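Local coordinates for protein dipicolinate synthase subunit B (Bacillus halodurans, PDB 3LQK) that probably serves as the flavoprotein-family subunit of dipicolinate synthase, the enzyme that makes the dipicolinic acid of bacterial spores, at residues Ile141-Met144 with Arg145-Thr149; Thr179-Ala182 with Ala183-Gln187. One frame throughout, in Å; residues are numbered along the deposited sequence.

Contact 1: Ile141-Met144 with Arg145-Thr149; sequences INIM and RLMAT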
ATOM      1  N   ILE A 141      -9.403  -0.729  -0.386  1.00  7.53           N
ATOM      2  CA  ILE A 141      -8.212  -0.825   0.446  1.00  9.69           C
ATOM      3  C   ILE A 141      -8.217   0.134   1.644  1.00  9.24           C
ATOM      4  O   ILE A 141      -7.713  -0.208   2.736  1.00  9.95           O
ATOM      5  CB  ILE A 141      -6.929  -0.726  -0.359  1.00 10.42           C
ATOM      6  CG1 ILE A 141      -6.838   0.609  -1.160  1.00 16.14           C
ATOM      7  CG2 ILE A 141      -6.786  -1.903  -1.417  1.00  9.88           C
ATOM      8  CD1 ILE A 141      -5.407   0.745  -1.857  1.00 20.01           C
ATOM      9  N   ASN A 142      -8.867   1.289   1.464  1.00  8.67           N
ATOM     10  CA  ASN A 142      -8.947   2.281   2.489  1.00  9.06           C
ATOM     11  C   ASN A 142      -9.833   1.752   3.629  1.00  9.24           C
ATOM     12  O   ASN A 142      -9.473   1.816   4.809  1.00  8.36           O
ATOM     13  CB  ASN A 142      -9.495   3.613   1.947  1.00  8.91           C
ATOM     14  CG  ASN A 142      -8.545   4.307   0.967  1.00 11.74           C
ATOM     15  OD1 ASN A 142      -7.346   4.275   1.128  1.00  9.10           O
ATOM     16  ND2 ASN A 142      -9.098   5.027   0.024  1.00 12.00           N
ATOM     17  N   ILE A 143     -10.987   1.238   3.243  1.00  9.23           N
ATOM     18  CA  ILE A 143     -11.931   0.645   4.184  1.00  9.78           C
ATOM     19  C   ILE A 143     -11.299  -0.485   4.960  1.00  9.67           C
ATOM     20  O   ILE A 143     -11.384  -0.540   6.186  1.00 10.41           O
ATOM     21  CB  ILE A 143     -13.194   0.115   3.427  1.00  9.63           C
ATOM     22  CG1 ILE A 143     -13.982   1.352   2.922  1.00 10.65           C
ATOM     23  CG2 ILE A 143     -14.032  -0.765   4.343  1.00  7.78           C
ATOM     24  CD1 ILE A 143     -15.178   1.084   2.129  1.00  7.44           C
HETATM   25  N   MSE A 144     -10.643  -1.392   4.252  1.00  9.09           N
HETATM   26  CA  MSE A 144     -10.065  -2.555   4.936  1.00  8.33           C
HETATM   27  C   MSE A 144      -8.874  -2.127   5.735  1.00  8.31           C
HETATM   28  O   MSE A 144      -8.666  -2.638   6.836  1.00  9.54           O
HETATM   29  CB  MSE A 144      -9.656  -3.629   3.948  1.00  8.99           C
HETATM   30  CG  MSE A 144     -10.821  -4.433   3.409  1.00 12.33           C
HETATM   31 SE   MSE A 144     -11.976  -5.049   4.860  0.75 18.09          SE
HETATM   32  CE  MSE A 144     -13.582  -5.370   3.855  1.00 26.85           C
ATOM     33  N   ARG A 145      -8.125  -1.141   5.300  1.00  8.50           N
ATOM     34  CA  ARG A 145      -7.105  -0.600   6.166  1.00  9.51           C
ATOM     35  C   ARG A 145      -7.676  -0.087   7.517  1.00  9.72           C
ATOM     36  O   ARG A 145      -7.210  -0.431   8.556  1.00  9.56           O
ATOM     37  CB  ARG A 145      -6.282   0.478   5.477  1.00 10.29           C
ATOM     38  CG  ARG A 145      -5.148   1.028   6.326  1.00 15.30           C
ATOM     39  CD  ARG A 145      -4.417   2.223   5.746  1.00 19.11           C
ATOM     40  NE  ARG A 145      -3.951   1.982   4.411  1.00 22.44           N
ATOM     41  CZ  ARG A 145      -4.283   2.689   3.337  1.00 30.67           C
ATOM     42  NH1 ARG A 145      -5.073   3.724   3.404  1.00 31.24           N
ATOM     43  NH2 ARG A 145      -3.824   2.351   2.169  1.00 33.80           N
ATOM     44  N   LEU A 146      -8.731   0.689   7.453  1.00  9.00           N
ATOM     45  CA  LEU A 146      -9.336   1.231   8.655  1.00  9.04           C
ATOM     46  C   LEU A 146      -9.898   0.137   9.582  1.00  9.52           C
ATOM     47  O   LEU A 146      -9.764   0.225  10.780  1.00  9.19           O
ATOM     48  CB  LEU A 146     -10.453   2.218   8.252  1.00  9.25           C
ATOM     49  CG  LEU A 146     -10.030   3.541   7.612  1.00  8.35           C
ATOM     50  CD1 LEU A 146     -11.219   4.209   6.931  1.00 10.71           C
ATOM     51  CD2 LEU A 146      -9.300   4.528   8.571  1.00  6.60           C
HETATM   52  N   MSE A 147     -10.551  -0.863   8.997  1.00 10.46           N
HETATM   53  CA  MSE A 147     -11.212  -1.979   9.696  1.00 11.80           C
HETATM   54  C   MSE A 147     -10.199  -2.738  10.540  1.00 12.08           C
HETATM   55  O   MSE A 147     -10.589  -3.349  11.556  1.00 11.41           O
HETATM   56  CB  MSE A 147     -11.727  -3.027   8.675  1.00 11.21           C
HETATM   57  CG  MSE A 147     -13.121  -2.827   8.182  1.00 19.89           C
HETATM   58 SE   MSE A 147     -14.393  -3.441   9.549  0.75 23.52          SE
HETATM   59  CE  MSE A 147     -14.000  -5.334   9.463  1.00 26.45           C
ATOM     60  N   ALA A 148      -8.936  -2.779  10.060  1.00 11.86           N
ATOM     61  CA  ALA A 148      -7.855  -3.511  10.768  1.00 12.66           C
ATOM     62  C   ALA A 148      -7.035  -2.633  11.734  1.00 12.60           C
ATOM     63  O   ALA A 148      -6.167  -3.147  12.412  1.00 13.37           O
ATOM     64  CB  ALA A 148      -6.885  -4.207   9.727  1.00 13.39           C
ATOM     65  N   THR A 149      -7.326  -1.335  11.823  1.00 11.86           N
ATOM     66  CA  THR A 149      -6.491  -0.400  12.531  1.00 12.13           C
ATOM     67  C   THR A 149      -6.938  -0.288  13.970  1.00 12.42           C
ATOM     68  O   THR A 149      -8.156  -0.338  14.250  1.00 11.83           O
ATOM     69  CB  THR A 149      -6.583   1.019  11.913  1.00 13.43           C
ATOM     70  OG1 THR A 149      -6.071   0.978  10.595  1.00 16.25           O
ATOM     71  CG2 THR A 149      -5.825   2.045  12.718  1.00  9.17           C
TER
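Asn142 and Arg145 run side by side along the last turns of helix 140-147, the connecting helix of the beta-alpha-beta unit formed with strands 126-132 and 152-159. The turn is tight along its backbone: Arg145 N bonds to Ile141 O at 2.8 Å, and Leu146 N to Asn142 O and Met147 N to Ile143 O follow the same pattern. Ala148 N bonds to Met144 O at a longer 3.2 Å. On the buried flank Leu146 CG rests 3.3 Å from Asn142 O, and Leu146 reaches on to Phe103 of helix 97-104 and to Phe154. Met144 and Met147, both selenomethionines, lie alongside each other more loosely, Met144 SE standing 4.2 Å from Met147 CG; they face a second subunit, where Met144 meets its own counterpart.

The polar flank is held differently, by few and partly weak bonds, with Arg145 partly exposed. Arg145 sends CG anti to its amide nitrogen (chi1 -177°) and bends at chi3, which turns the guanidinium back along the helix toward Asn142. Arg145 NH1 reaches Asn142 OD1 in a weak bond, with the guanidinium and amide planes 57° apart; the stronger partner of Arg145 NH1 is Ala104 O. Asn142 ND2 bonds to Asn139 OD1 and to Asn105 O of a fourth subunit, so both ends of this amide are engaged. Past the last turn, Thr149 OG1 folds back onto Arg145 O at 2.7 Å, approaching from above the carbonyl plane, 40° out of it.

Contact 2: Thr179-Ala182 with Ala183-Gln187; sequences TIEA and ALRGQ
This is a local contact within one helix and the turn that ends it: Thr179-Ala182 form a turn of helix 176-184, and Ala183-Gln187 carry the chain out of it. The helix packs on the central sheet, with Thr179 and Ala183 against Val127 of strand 126-132 and Ile180 and Leu184 against Cys89 of strand 89-95. Its last regular bonds are Ala183 N to Thr179 O and Leu184 N to Ile180 O, the second, at 2.9 Å, being nearly in line with the carbonyl (C=O...N 165°). Ile180 and Leu184 lie side by side on this apolar flank; Ile180 CG2 stands anti to the backbone N, beside the carbonyl carbon, and from there meets Leu184 CD1 at 4.1 Å.

On the outer side the guanidinium of Arg185 folds back over the helix. A bend at chi3 (-83°) lays one face over Ala182 CA, which sits 3.5 Å above the plane and toward its rim, while Arg185 NH2 comes within 3.7 Å of Ala182 CB. Glu181 OE1 remains 4.3 Å from Arg185 NH2, too far for a salt bridge, although the opposite charges may still favour this fold of the arginine.

Ala182 O takes Gln187 N at 2.8 Å, from above its carbonyl plane, and a weak bond from Arg185 N. A water donates to both Thr179 O and Gln187 O, tying the departing chain to the turn below. Gly186 has positive phi (83°), where a side chain would press on Arg185 O, which calls for glycine. The Gln187 N to Ala182 O bond, spanning that from Gly186 N to Ala183 O at 3.0 Å, makes a Schellman motif with Gly186 as its C-prime residue, a classic C-terminal helix stop.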
ATOM      1  N   THR A 179     -22.926  -0.260  18.035  1.00 10.51           N
ATOM      2  CA  THR A 179     -21.534  -0.183  17.595  1.00 10.50           C
ATOM      3  C   THR A 179     -20.725   0.655  18.559  1.00 11.23           C
ATOM      4  O   THR A 179     -19.591   0.307  18.925  1.00 11.48           O
ATOM      5  CB  THR A 179     -21.434   0.333  16.166  1.00 11.44           C
ATOM      6  OG1 THR A 179     -22.272  -0.496  15.324  1.00 12.10           O
ATOM      7  CG2 THR A 179     -19.990   0.341  15.615  1.00  5.55           C
ATOM      8  N   ILE A 180     -21.298   1.749  19.036  1.00 13.49           N
ATOM      9  CA  ILE A 180     -20.582   2.574  20.044  1.00 14.20           C
ATOM     10  C   ILE A 180     -20.382   1.747  21.324  1.00 14.77           C
ATOM     11  O   ILE A 180     -19.285   1.739  21.892  1.00 14.23           O
ATOM     12  CB  ILE A 180     -21.301   3.947  20.376  1.00 14.69           C
ATOM     13  CG1 ILE A 180     -21.396   4.799  19.105  1.00 14.92           C
ATOM     14  CG2 ILE A 180     -20.520   4.730  21.474  1.00 12.27           C
ATOM     15  CD1 ILE A 180     -21.931   6.214  19.233  1.00 16.75           C
ATOM     16  N   GLU A 181     -21.426   1.064  21.759  1.00 14.36           N
ATOM     17  CA  GLU A 181     -21.321   0.303  23.001  1.00 16.24           C
ATOM     18  C   GLU A 181     -20.193  -0.750  22.947  1.00 14.63           C
ATOM     19  O   GLU A 181     -19.445  -0.934  23.938  1.00 14.62           O
ATOM     20  CB  GLU A 181     -22.616  -0.390  23.309  1.00 17.54           C
ATOM     21  CG  GLU A 181     -22.684  -0.991  24.678  1.00 26.33           C
ATOM     22  CD  GLU A 181     -23.682  -2.179  24.789  1.00 39.21           C
ATOM     23  OE1 GLU A 181     -23.546  -2.972  25.770  1.00 47.13           O
ATOM     24  OE2 GLU A 181     -24.591  -2.338  23.911  1.00 45.28           O
ATOM     25  N   ALA A 182     -20.056  -1.423  21.815  1.00 11.02           N
ATOM     26  CA  ALA A 182     -19.017  -2.420  21.687  1.00 11.65           C
ATOM     27  C   ALA A 182     -17.646  -1.731  21.538  1.00 11.02           C
ATOM     28  O   ALA A 182     -16.630  -2.194  22.120  1.00 11.42           O
ATOM     29  CB  ALA A 182     -19.290  -3.400  20.547  1.00  9.82           C
ATOM     30  N   ALA A 183     -17.603  -0.636  20.803  1.00 10.26           N
ATOM     31  CA  ALA A 183     -16.336   0.101  20.657  1.00 10.88           C
ATOM     32  C   ALA A 183     -15.776   0.601  21.997  1.00 11.91           C
ATOM     33  O   ALA A 183     -14.565   0.693  22.186  1.00 11.04           O
ATOM     34  CB  ALA A 183     -16.505   1.294  19.720  1.00  9.35           C
ATOM     35  N   LEU A 184     -16.655   1.055  22.865  1.00 12.99           N
ATOM     36  CA  LEU A 184     -16.223   1.553  24.177  1.00 14.55           C
ATOM     37  C   LEU A 184     -15.580   0.411  24.997  1.00 15.55           C
ATOM     38  O   LEU A 184     -14.767   0.657  25.839  1.00 16.27           O
ATOM     39  CB  LEU A 184     -17.400   2.154  24.956  1.00 14.81           C
ATOM     40  CG  LEU A 184     -17.961   3.487  24.455  1.00 16.08           C
ATOM     41  CD1 LEU A 184     -19.207   3.841  25.264  1.00 13.17           C
ATOM     42  CD2 LEU A 184     -16.853   4.567  24.560  1.00 13.73           C
ATOM     43  N   ARG A 185     -15.921  -0.843  24.704  1.00 17.18           N
ATOM     44  CA  ARG A 185     -15.234  -2.015  25.334  1.00 17.66           C
ATOM     45  C   ARG A 185     -14.057  -2.525  24.504  1.00 16.32           C
ATOM     46  O   ARG A 185     -13.538  -3.592  24.748  1.00 15.88           O
ATOM     47  CB  ARG A 185     -16.217  -3.179  25.423  1.00 18.15           C
ATOM     48  CG  ARG A 185     -17.196  -3.090  26.536  1.00 24.61           C
ATOM     49  CD  ARG A 185     -18.011  -4.429  26.593  1.00 32.56           C
ATOM     50  NE  ARG A 185     -19.117  -4.439  25.632  1.00 36.85           N
ATOM     51  CZ  ARG A 185     -19.211  -5.147  24.494  1.00 42.17           C
ATOM     52  NH1 ARG A 185     -18.224  -5.965  24.076  1.00 44.24           N
ATOM     53  NH2 ARG A 185     -20.319  -5.018  23.739  1.00 40.19           N
ATOM     54  N   GLY A 186     -13.688  -1.828  23.456  1.00 14.83           N
ATOM     55  CA  GLY A 186     -12.587  -2.288  22.662  1.00 15.07           C
ATOM     56  C   GLY A 186     -12.958  -3.339  21.644  1.00 14.97           C
ATOM     57  O   GLY A 186     -12.089  -4.029  21.179  1.00 14.06           O
ATOM     58  N   GLN A 187     -14.227  -3.429  21.249  1.00 15.63           N
ATOM     59  CA  GLN A 187     -14.677  -4.496  20.332  1.00 15.99           C
ATOM     60  C   GLN A 187     -15.429  -3.933  19.120  1.00 14.41           C
ATOM     61  O   GLN A 187     -16.166  -2.923  19.239  1.00 13.13           O
ATOM     62  CB  GLN A 187     -15.649  -5.486  21.047  1.00 16.99           C
ATOM     63  CG  GLN A 187     -15.179  -6.156  22.336  1.00 22.39           C
ATOM     64  CD  GLN A 187     -13.910  -6.987  22.146  1.00 32.53           C
ATOM     65  OE1 GLN A 187     -13.609  -7.447  21.038  1.00 36.04           O
ATOM     66  NE2 GLN A 187     -13.138  -7.174  23.237  1.00 38.88           N
TER
HETATM   67  O   HOH W   1     -17.929  -1.695  17.595  1.00  6.70           O

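Contacts 1 and 2 lie in series along the chain, each at the C-terminal end of a helix; their centres are about 17 Å apart and their nearest atoms about 9 Å, so they do not touch. The sheet connects them indirectly: strand 152-159, which follows helix 140-147 in the chain and precedes helix 176-184, meets contact 1 through Phe154 and contact 2 through Tyr153 and Pro156. Their settings differ. Residues 141-149 face three other subunits of the six-chain assembly, whereas no other protein chain touches residues 179-187. The endings differ too, a hydroxyl in contact 1 against a glycine in contact 2.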